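Local coordinates for Serine/threonine-protein kinase Tel1 (Chaetomium thermophilum, PDB 6SKY) that is an ATM-family serine/threonine protein kinase that probably senses DNA damage and activates checkpoint signalling, at residues I2450-V2453 and Y2454-C2457; A2489-K2492 and I2493-L2497; K2421-T2424 and R2425-A2428; H2441-L2444 and F2445-L2448. All blocks are in the same frame, centred on the assembly; numbering follows the deposited sequence.

Contact 1 (I2450-V2453 and Y2454-C2457); sequences IDLV and YRIC
D2451 and R2455, one helical turn apart, bring opposite charges together: OD2 of D2451 lies 3.7 Å from NE of R2455. This salt bridge is long. The oxygen comes in at the edge of the guanidinium, near its plane, but carboxylate and guanidinium are turned 46° against each other, far from the flat pairing of a two-pronged bridge. R2455 bends at chi3 (-64°), and its NH1 ends up 3.6 Å from CD1 of L2452. With a methionine in place of R2455, D2451 would probably be left without this opposite charge beside it. Among the apolar side chains, CG of L2452 meets CD1 of I2456 at 4.1 Å, and CG1 of V2453 lies 4.2 Å from SG of C2457. Beneath these pairs the backbone fixes the spacing, through four successive bonds from N of Y2454, R2455, I2456 and C2457 to O of I2450, D2451, L2452 and V2453. Farther out, L2434 packs on L2452, V2453 and I2456, while I2468 reaches V2453 and C2457. With D2451 exposed and L2452, V2453, I2456 and C2457 buried, this is an amphipathic helix, here one in the FAT region of the kinase.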
loop_
_atom_site.group_PDB
_atom_site.type_symbol
_atom_site.label_atom_id
_atom_site.label_comp_id
_atom_site.label_asym_id
_atom_site.label_seq_id
_atom_site.Cartn_x
_atom_site.Cartn_y
_atom_site.Cartn_z
ATOM N N ILE A 2450 -3.321 -49.280 -6.193
ATOM C CA ILE A 2450 -2.828 -50.379 -5.377
ATOM C C ILE A 2450 -1.326 -50.542 -5.545
ATOM O O ILE A 2450 -0.606 -50.814 -4.580
ATOM C CB ILE A 2450 -3.595 -51.662 -5.726
ATOM C CG1 ILE A 2450 -4.952 -51.639 -5.032
ATOM C CG2 ILE A 2450 -2.809 -52.885 -5.338
ATOM C CD1 ILE A 2450 -5.849 -52.767 -5.415
ATOM N N ASP A 2451 -0.821 -50.335 -6.759
ATOM C CA ASP A 2451 0.614 -50.443 -6.981
ATOM C C ASP A 2451 1.363 -49.311 -6.296
ATOM O O ASP A 2451 2.438 -49.527 -5.728
ATOM C CB ASP A 2451 0.903 -50.457 -8.476
ATOM C CG ASP A 2451 2.344 -50.771 -8.784
ATOM O OD1 ASP A 2451 2.853 -51.784 -8.267
ATOM O OD2 ASP A 2451 2.969 -50.016 -9.554
ATOM N N LEU A 2452 0.805 -48.102 -6.317
ATOM C CA LEU A 2452 1.440 -46.991 -5.620
ATOM C C LEU A 2452 1.467 -47.220 -4.117
ATOM O O LEU A 2452 2.489 -46.978 -3.466
ATOM C CB LEU A 2452 0.717 -45.692 -5.948
ATOM C CG LEU A 2452 1.176 -44.436 -5.220
ATOM C CD1 LEU A 2452 2.500 -43.987 -5.757
ATOM C CD2 LEU A 2452 0.153 -43.353 -5.367
ATOM N N VAL A 2453 0.352 -47.672 -3.541
ATOM C CA VAL A 2453 0.318 -47.935 -2.106
ATOM C C VAL A 2453 1.302 -49.035 -1.740
ATOM O O VAL A 2453 2.008 -48.949 -0.728
ATOM C CB VAL A 2453 -1.115 -48.280 -1.666
ATOM C CG1 VAL A 2453 -1.117 -48.860 -0.285
ATOM C CG2 VAL A 2453 -1.976 -47.054 -1.705
ATOM N N TYR A 2454 1.379 -50.076 -2.564
ATOM C CA TYR A 2454 2.336 -51.150 -2.340
ATOM C C TYR A 2454 3.768 -50.632 -2.333
ATOM O O TYR A 2454 4.556 -50.961 -1.441
ATOM C CB TYR A 2454 2.143 -52.211 -3.417
ATOM C CG TYR A 2454 3.086 -53.372 -3.335
ATOM C CD1 TYR A 2454 2.836 -54.426 -2.487
ATOM C CD2 TYR A 2454 4.218 -53.420 -4.122
ATOM C CE1 TYR A 2454 3.693 -55.484 -2.412
ATOM C CE2 TYR A 2454 5.078 -54.474 -4.054
ATOM C CZ TYR A 2454 4.812 -55.504 -3.198
ATOM O OH TYR A 2454 5.675 -56.567 -3.129
ATOM N N ARG A 2455 4.128 -49.819 -3.326
ATOM C CA ARG A 2455 5.491 -49.308 -3.392
ATOM C C ARG A 2455 5.810 -48.372 -2.238
ATOM O O ARG A 2455 6.945 -48.360 -1.751
ATOM C CB ARG A 2455 5.724 -48.612 -4.725
ATOM C CG ARG A 2455 5.777 -49.572 -5.881
ATOM C CD ARG A 2455 6.203 -48.897 -7.161
ATOM N NE ARG A 2455 5.245 -47.894 -7.600
ATOM C CZ ARG A 2455 5.494 -46.594 -7.639
ATOM N NH1 ARG A 2455 4.564 -45.756 -8.051
ATOM N NH2 ARG A 2455 6.679 -46.136 -7.278
ATOM N N ILE A 2456 4.837 -47.587 -1.774
ATOM C CA ILE A 2456 5.088 -46.757 -0.600
ATOM C C ILE A 2456 5.343 -47.624 0.620
ATOM O O ILE A 2456 6.264 -47.364 1.397
ATOM C CB ILE A 2456 3.925 -45.787 -0.349
ATOM C CG1 ILE A 2456 3.791 -44.799 -1.492
ATOM C CG2 ILE A 2456 4.154 -45.040 0.935
ATOM C CD1 ILE A 2456 2.552 -43.986 -1.405
ATOM N N CYS A 2457 4.533 -48.664 0.818
ATOM C CA CYS A 2457 4.735 -49.521 1.980
ATOM C C CYS A 2457 6.018 -50.326 1.893
ATOM O O CYS A 2457 6.527 -50.763 2.924
ATOM C CB CYS A 2457 3.554 -50.464 2.160
ATOM S SG CYS A 2457 2.010 -49.630 2.467
#

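Contact 2 (A2489-K2492 and I2493-L2497); sequences ATDK and IAKAL
A2489 offers its carbonyl O to the backbone N of I2493 at 3.0 Å, the first of four successive i to i+4 bonds between 2489-2492 and 2493-2497. CG1 of I2493 lies 3.5 Å from the same O of A2489. At T2490 the carbonyl receives N of A2494, whose small CB sits 3.5 Å from that same O. The T2490 hydroxyl turns the other way along the helix: with chi1 at -40°, OG1 is hydrogen-bonded to O of R2486, one turn earlier, which satisfies a buried polar group. D2491 follows, its O bonded to N of K2495. K2495 leaves its backbone with CG beside the N (chi1 -64°) and then runs extended, laying its methylene chain across that carbonyl, with CG 3.2 Å from O of D2491. Farther along, CE of K2495 comes within 4.2 Å of CG of D2491, yet NZ stays 4.6 Å from OD2. The charges are thus near without touching, and any attraction between them is probably modest. K2492 gives the fourth bond, its O taking N of A2496 at 3.0 Å, while its extended side chain has D2440 as a weak, long ion-pair partner at NZ. The bond from N of L2497 to O of I2493 continues the ladder. The helix 2483-2497 rests on two others: I2468 of helix 2461-2472 packs against T2490 and A2494, M2465 of that helix meets L2497, and helix 2444-2459 lies along I2493 and A2496, with L2438 of a loop touching A2489, T2490 and I2493.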
loop_
_atom_site.group_PDB
_atom_site.type_symbol
_atom_site.label_atom_id
_atom_site.label_comp_id
_atom_site.label_asym_id
_atom_site.label_seq_id
_atom_site.Cartn_x
_atom_site.Cartn_y
_atom_site.Cartn_z
ATOM N N ALA A 2489 -9.269 -55.204 -0.668
ATOM C CA ALA A 2489 -8.085 -54.703 -1.357
ATOM C C ALA A 2489 -6.907 -54.573 -0.406
ATOM O O ALA A 2489 -5.779 -54.961 -0.742
ATOM C CB ALA A 2489 -8.389 -53.366 -2.015
ATOM N N THR A 2490 -7.141 -54.029 0.787
ATOM C CA THR A 2490 -6.049 -53.926 1.742
ATOM C C THR A 2490 -5.570 -55.300 2.185
ATOM O O THR A 2490 -4.379 -55.480 2.445
ATOM C CB THR A 2490 -6.477 -53.088 2.936
ATOM O OG1 THR A 2490 -7.265 -51.989 2.479
ATOM C CG2 THR A 2490 -5.272 -52.536 3.632
ATOM N N ASP A 2491 -6.463 -56.289 2.233
ATOM C CA ASP A 2491 -6.035 -57.642 2.566
ATOM C C ASP A 2491 -5.138 -58.222 1.483
ATOM O O ASP A 2491 -4.156 -58.906 1.787
ATOM C CB ASP A 2491 -7.251 -58.532 2.783
ATOM C CG ASP A 2491 -7.171 -59.319 4.067
ATOM O OD1 ASP A 2491 -6.089 -59.345 4.681
ATOM O OD2 ASP A 2491 -8.197 -59.907 4.467
ATOM N N LYS A 2492 -5.457 -57.965 0.214
ATOM C CA LYS A 2492 -4.577 -58.429 -0.858
ATOM C C LYS A 2492 -3.210 -57.764 -0.779
ATOM O O LYS A 2492 -2.179 -58.423 -0.967
ATOM C CB LYS A 2492 -5.211 -58.169 -2.220
ATOM C CG LYS A 2492 -6.525 -58.881 -2.422
ATOM C CD LYS A 2492 -7.192 -58.448 -3.702
ATOM C CE LYS A 2492 -8.658 -58.824 -3.692
ATOM N NZ LYS A 2492 -9.334 -58.441 -4.957
ATOM N N ILE A 2493 -3.177 -56.460 -0.495
ATOM C CA ILE A 2493 -1.891 -55.774 -0.365
ATOM C C ILE A 2493 -1.103 -56.326 0.815
ATOM O O ILE A 2493 0.122 -56.440 0.754
ATOM C CB ILE A 2493 -2.086 -54.253 -0.243
ATOM C CG1 ILE A 2493 -2.624 -53.674 -1.536
ATOM C CG2 ILE A 2493 -0.778 -53.570 0.075
ATOM C CD1 ILE A 2493 -2.714 -52.189 -1.504
ATOM N N ALA A 2494 -1.786 -56.678 1.907
ATOM C CA ALA A 2494 -1.088 -57.245 3.057
ATOM C C ALA A 2494 -0.503 -58.614 2.733
ATOM O O ALA A 2494 0.638 -58.920 3.110
ATOM C CB ALA A 2494 -2.034 -57.339 4.245
ATOM N N LYS A 2495 -1.279 -59.456 2.049
ATOM C CA LYS A 2495 -0.764 -60.750 1.624
ATOM C C LYS A 2495 0.445 -60.586 0.720
ATOM O O LYS A 2495 1.392 -61.374 0.791
ATOM C CB LYS A 2495 -1.850 -61.541 0.906
ATOM C CG LYS A 2495 -3.035 -61.909 1.762
ATOM C CD LYS A 2495 -4.216 -62.285 0.887
ATOM C CE LYS A 2495 -5.498 -62.380 1.689
ATOM N NZ LYS A 2495 -6.698 -62.317 0.815
ATOM N N ALA A 2496 0.430 -59.572 -0.145
ATOM C CA ALA A 2496 1.574 -59.359 -1.024
ATOM C C ALA A 2496 2.771 -58.807 -0.268
ATOM O O ALA A 2496 3.914 -59.114 -0.611
ATOM C CB ALA A 2496 1.191 -58.426 -2.166
ATOM N N LEU A 2497 2.531 -57.986 0.755
ATOM C CA LEU A 2497 3.626 -57.465 1.566
ATOM C C LEU A 2497 4.327 -58.578 2.319
ATOM O O LEU A 2497 5.551 -58.557 2.469
ATOM C CB LEU A 2497 3.116 -56.425 2.556
ATOM C CG LEU A 2497 2.962 -54.986 2.095
ATOM C CD1 LEU A 2497 2.601 -54.137 3.272
ATOM C CD2 LEU A 2497 4.243 -54.506 1.467
#

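Contact 3 (K2421-T2424 and R2425-A2428); sequences KVPT and RKFA
V2422 brings CG1 obliquely to the F2427 ring, 3.7 Å from CE2, the two side chains crossing at about a right angle. The same methyl lies 3.9 Å from CG of K2426, so one valine branch meets both residues. CA of T2424 comes up to the edge of the phenyl ring. Two overlapping beta turns set this spacing. N of K2426 bonds O of P2423 at 3.3 Å, almost straight at the hydrogen (169°), and N of F2427 bonds O of T2424 at the same length of 3.3 Å but more bent (140°). Both donors stand above the carbonyl planes, not on a lone pair. R2425 folds back over the first turn: chi1 of 68° sets CG between its backbone N and carbonyl carbon, and the extended chain carries NH2 to 3.5 Å from CB of P2423. Its NH1 makes a salt bridge to D2389. A serine at R2425 would be likely to strip P2423 of this cover and leave D2389 with little more than a weak, long ion pair to K2426. K2426 sends NZ to a salt bridge with D2392, and OG1 of T2424 is hydrogen-bonded to D2459, at the end of helix 2444-2459. F2427 also packs on F2398 and M2399 of helix 2394-2404.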
loop_
_atom_site.group_PDB
_atom_site.type_symbol
_atom_site.label_atom_id
_atom_site.label_comp_id
_atom_site.label_asym_id
_atom_site.label_seq_id
_atom_site.Cartn_x
_atom_site.Cartn_y
_atom_site.Cartn_z
ATOM N N LYS A 2421 8.210 -42.677 -11.999
ATOM C CA LYS A 2421 9.454 -41.933 -11.919
ATOM C C LYS A 2421 9.500 -40.994 -10.733
ATOM O O LYS A 2421 10.536 -40.374 -10.490
ATOM C CB LYS A 2421 9.675 -41.156 -13.211
ATOM C CG LYS A 2421 9.744 -42.062 -14.409
ATOM C CD LYS A 2421 9.621 -41.305 -15.702
ATOM C CE LYS A 2421 9.456 -42.271 -16.851
ATOM N NZ LYS A 2421 9.463 -41.575 -18.159
ATOM N N VAL A 2422 8.410 -40.879 -9.988
ATOM C CA VAL A 2422 8.380 -40.053 -8.790
ATOM C C VAL A 2422 8.905 -40.884 -7.628
ATOM O O VAL A 2422 8.512 -42.047 -7.479
ATOM C CB VAL A 2422 6.963 -39.540 -8.505
ATOM C CG1 VAL A 2422 6.997 -38.488 -7.433
ATOM C CG2 VAL A 2422 6.351 -38.995 -9.757
ATOM N N PRO A 2423 9.799 -40.354 -6.803
ATOM C CA PRO A 2423 10.148 -41.046 -5.564
ATOM C C PRO A 2423 8.922 -41.200 -4.680
ATOM O O PRO A 2423 8.108 -40.288 -4.556
ATOM C CB PRO A 2423 11.184 -40.121 -4.925
ATOM C CG PRO A 2423 11.685 -39.299 -6.029
ATOM C CD PRO A 2423 10.570 -39.118 -6.976
ATOM N N THR A 2424 8.789 -42.367 -4.057
ATOM C CA THR A 2424 7.615 -42.589 -3.228
ATOM C C THR A 2424 7.656 -41.814 -1.925
ATOM O O THR A 2424 6.666 -41.823 -1.197
ATOM C CB THR A 2424 7.442 -44.073 -2.935
ATOM O OG1 THR A 2424 8.701 -44.633 -2.566
ATOM C CG2 THR A 2424 6.929 -44.782 -4.153
ATOM N N ARG A 2425 8.760 -41.149 -1.608
ATOM C CA ARG A 2425 8.792 -40.333 -0.407
ATOM C C ARG A 2425 7.974 -39.063 -0.548
ATOM O O ARG A 2425 7.758 -38.372 0.450
ATOM C CB ARG A 2425 10.227 -39.976 -0.048
ATOM C CG ARG A 2425 10.876 -39.048 -1.027
ATOM C CD ARG A 2425 12.241 -38.632 -0.567
ATOM N NE ARG A 2425 12.753 -37.528 -1.365
ATOM C CZ ARG A 2425 13.452 -37.678 -2.483
ATOM N NH1 ARG A 2425 13.877 -36.617 -3.144
ATOM N NH2 ARG A 2425 13.724 -38.887 -2.942
ATOM N N LYS A 2426 7.526 -38.735 -1.758
ATOM C CA LYS A 2426 6.663 -37.584 -1.954
ATOM C C LYS A 2426 5.228 -37.885 -1.563
ATOM O O LYS A 2426 4.490 -36.973 -1.182
ATOM C CB LYS A 2426 6.711 -37.137 -3.408
ATOM C CG LYS A 2426 8.086 -37.084 -4.000
ATOM C CD LYS A 2426 8.775 -35.797 -3.678
ATOM C CE LYS A 2426 9.991 -35.639 -4.552
ATOM N NZ LYS A 2426 10.563 -34.285 -4.446
ATOM N N PHE A 2427 4.818 -39.143 -1.650
ATOM C CA PHE A 2427 3.478 -39.568 -1.291
ATOM C C PHE A 2427 3.405 -40.209 0.082
ATOM O O PHE A 2427 2.329 -40.635 0.489
ATOM C CB PHE A 2427 2.945 -40.558 -2.322
ATOM C CG PHE A 2427 3.051 -40.086 -3.725
ATOM C CD1 PHE A 2427 2.164 -39.161 -4.222
ATOM C CD2 PHE A 2427 4.024 -40.581 -4.558
ATOM C CE1 PHE A 2427 2.260 -38.727 -5.513
ATOM C CE2 PHE A 2427 4.118 -40.149 -5.852
ATOM C CZ PHE A 2427 3.237 -39.223 -6.327
ATOM N N ALA A 2428 4.520 -40.290 0.802
ATOM C CA ALA A 2428 4.557 -41.106 2.006
ATOM C C ALA A 2428 3.661 -40.557 3.101
ATOM O O ALA A 2428 3.127 -41.330 3.901
ATOM C CB ALA A 2428 5.990 -41.225 2.510
#

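Contact 4 (H2441-L2444 and F2445-L2448); sequences HNTL and FQKL
At the first turn of helix 2444-2459, L2444 meets L2448, CG of the one 4.1 Å from CD1 of the other, their side chains crossing obliquely. L2444 holds CG anti to its backbone N (chi1 -179°), which directs its branch along the helix to the later leucine. Below them N of L2448 bonds O of L2444 at 3.0 Å. T2443 stands at the N-cap, but its side chain makes no capping bond; its carbonyl O takes N of K2447 at 3.2 Å. The chain enters this cap through N2442, which takes a left-handed backbone conformation (phi 66°). N2442 and K2447 then lie side by side pointing the same way, with OD1 of N2442 nearer to CE of K2447 (3.3 Å) than to NZ (3.8 Å). K2447 also passes its CG 3.2 Å from O of T2443. This helix start belongs to the FAT region, where helices pack on helices: L2444 meets E2409, N2412 and E2413, and F2445 makes an edge-to-face pair with W2402 of helix 2394-2404. OE1 of Q2446 lies in plane at the edge of the F2445 ring, while CG of Q2446 reaches CB of H2441 at 4.1 Å.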
loop_
_atom_site.group_PDB
_atom_site.type_symbol
_atom_site.label_atom_id
_atom_site.label_comp_id
_atom_site.label_asym_id
_atom_site.label_seq_id
_atom_site.Cartn_x
_atom_site.Cartn_y
_atom_site.Cartn_z
ATOM N N HIS A 2441 -11.662 -53.447 -7.908
ATOM C CA HIS A 2441 -12.588 -53.233 -9.001
ATOM C C HIS A 2441 -12.024 -53.568 -10.369
ATOM O O HIS A 2441 -12.782 -53.542 -11.343
ATOM C CB HIS A 2441 -13.072 -51.778 -9.014
ATOM C CG HIS A 2441 -14.160 -51.501 -8.030
ATOM N ND1 HIS A 2441 -14.713 -52.485 -7.241
ATOM C CD2 HIS A 2441 -14.804 -50.356 -7.710
ATOM C CE1 HIS A 2441 -15.650 -51.957 -6.476
ATOM N NE2 HIS A 2441 -15.725 -50.667 -6.741
ATOM N N ASN A 2442 -10.735 -53.873 -10.479
ATOM C CA ASN A 2442 -10.070 -54.227 -11.728
ATOM C C ASN A 2442 -10.024 -53.076 -12.724
ATOM O O ASN A 2442 -9.672 -53.291 -13.889
ATOM C CB ASN A 2442 -10.717 -55.446 -12.390
ATOM C CG ASN A 2442 -9.714 -56.316 -13.097
ATOM O OD1 ASN A 2442 -8.594 -56.495 -12.624
ATOM N ND2 ASN A 2442 -10.103 -56.859 -14.240
ATOM N N THR A 2443 -10.366 -51.863 -12.305
ATOM C CA THR A 2443 -10.207 -50.697 -13.154
ATOM C C THR A 2443 -8.730 -50.339 -13.271
ATOM O O THR A 2443 -7.877 -50.891 -12.577
ATOM C CB THR A 2443 -10.989 -49.518 -12.587
ATOM O OG1 THR A 2443 -12.106 -50.009 -11.842
ATOM C CG2 THR A 2443 -11.500 -48.638 -13.705
ATOM N N LEU A 2444 -8.421 -49.405 -14.170
ATOM C CA LEU A 2444 -7.046 -48.936 -14.270
ATOM C C LEU A 2444 -6.686 -48.049 -13.089
ATOM O O LEU A 2444 -5.559 -48.103 -12.585
ATOM C CB LEU A 2444 -6.832 -48.195 -15.585
ATOM C CG LEU A 2444 -5.417 -47.668 -15.823
ATOM C CD1 LEU A 2444 -4.403 -48.776 -15.692
ATOM C CD2 LEU A 2444 -5.319 -47.033 -17.177
ATOM N N PHE A 2445 -7.631 -47.233 -12.631
ATOM C CA PHE A 2445 -7.380 -46.403 -11.464
ATOM C C PHE A 2445 -6.975 -47.248 -10.271
ATOM O O PHE A 2445 -6.054 -46.890 -9.534
ATOM C CB PHE A 2445 -8.613 -45.576 -11.132
ATOM C CG PHE A 2445 -8.482 -44.778 -9.876
ATOM C CD1 PHE A 2445 -9.056 -45.211 -8.709
ATOM C CD2 PHE A 2445 -7.793 -43.595 -9.865
ATOM C CE1 PHE A 2445 -8.938 -44.484 -7.562
ATOM C CE2 PHE A 2445 -7.679 -42.870 -8.717
ATOM C CZ PHE A 2445 -8.248 -43.317 -7.569
ATOM N N GLN A 2446 -7.633 -48.387 -10.073
ATOM C CA GLN A 2446 -7.286 -49.218 -8.931
ATOM C C GLN A 2446 -5.978 -49.958 -9.148
ATOM O O GLN A 2446 -5.226 -50.165 -8.196
ATOM C CB GLN A 2446 -8.411 -50.197 -8.623
ATOM C CG GLN A 2446 -9.698 -49.530 -8.226
ATOM C CD GLN A 2446 -9.568 -48.719 -6.963
ATOM O OE1 GLN A 2446 -10.305 -47.763 -6.753
ATOM N NE2 GLN A 2446 -8.642 -49.105 -6.105
ATOM N N LYS A 2447 -5.668 -50.341 -10.380
ATOM C CA LYS A 2447 -4.393 -51.002 -10.616
ATOM C C LYS A 2447 -3.226 -50.049 -10.435
ATOM O O LYS A 2447 -2.113 -50.489 -10.138
ATOM C CB LYS A 2447 -4.369 -51.620 -12.007
ATOM C CG LYS A 2447 -5.311 -52.784 -12.148
ATOM C CD LYS A 2447 -5.195 -53.424 -13.507
ATOM C CE LYS A 2447 -5.917 -54.757 -13.537
ATOM N NZ LYS A 2447 -5.667 -55.487 -14.806
ATOM N N LEU A 2448 -3.453 -48.749 -10.609
ATOM C CA LEU A 2448 -2.404 -47.776 -10.328
ATOM C C LEU A 2448 -2.345 -47.437 -8.848
ATOM O O LEU A 2448 -1.256 -47.310 -8.280
ATOM C CB LEU A 2448 -2.628 -46.508 -11.143
ATOM C CG LEU A 2448 -2.604 -46.630 -12.660
ATOM C CD1 LEU A 2448 -3.149 -45.377 -13.275
ATOM C CD2 LEU A 2448 -1.203 -46.869 -13.125
#

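Along the chain the order is contact 3, contact 4, contact 1, contact 2, and helix 2444-2459 ties them together. Contact 4 starts this helix and contact 1 continues it, their centres 13 Å apart. Contact 1 is the hub, about 10 Å from the centres of both contact 2 and contact 3. On one flank Y2454 CE1 packs 3.9 Å from A2496 CB of helix 2483-2497; on another I2456 CD1 lies 3.6 Å from F2427 CB of the loop before helix 2431-2434. Contacts 2 and 3 do not touch, their centres about 20 Å apart. The principle illustrated is that contacts within single helices and one loop place side chains that then pack across to neighbouring elements, here away from the nucleotide site.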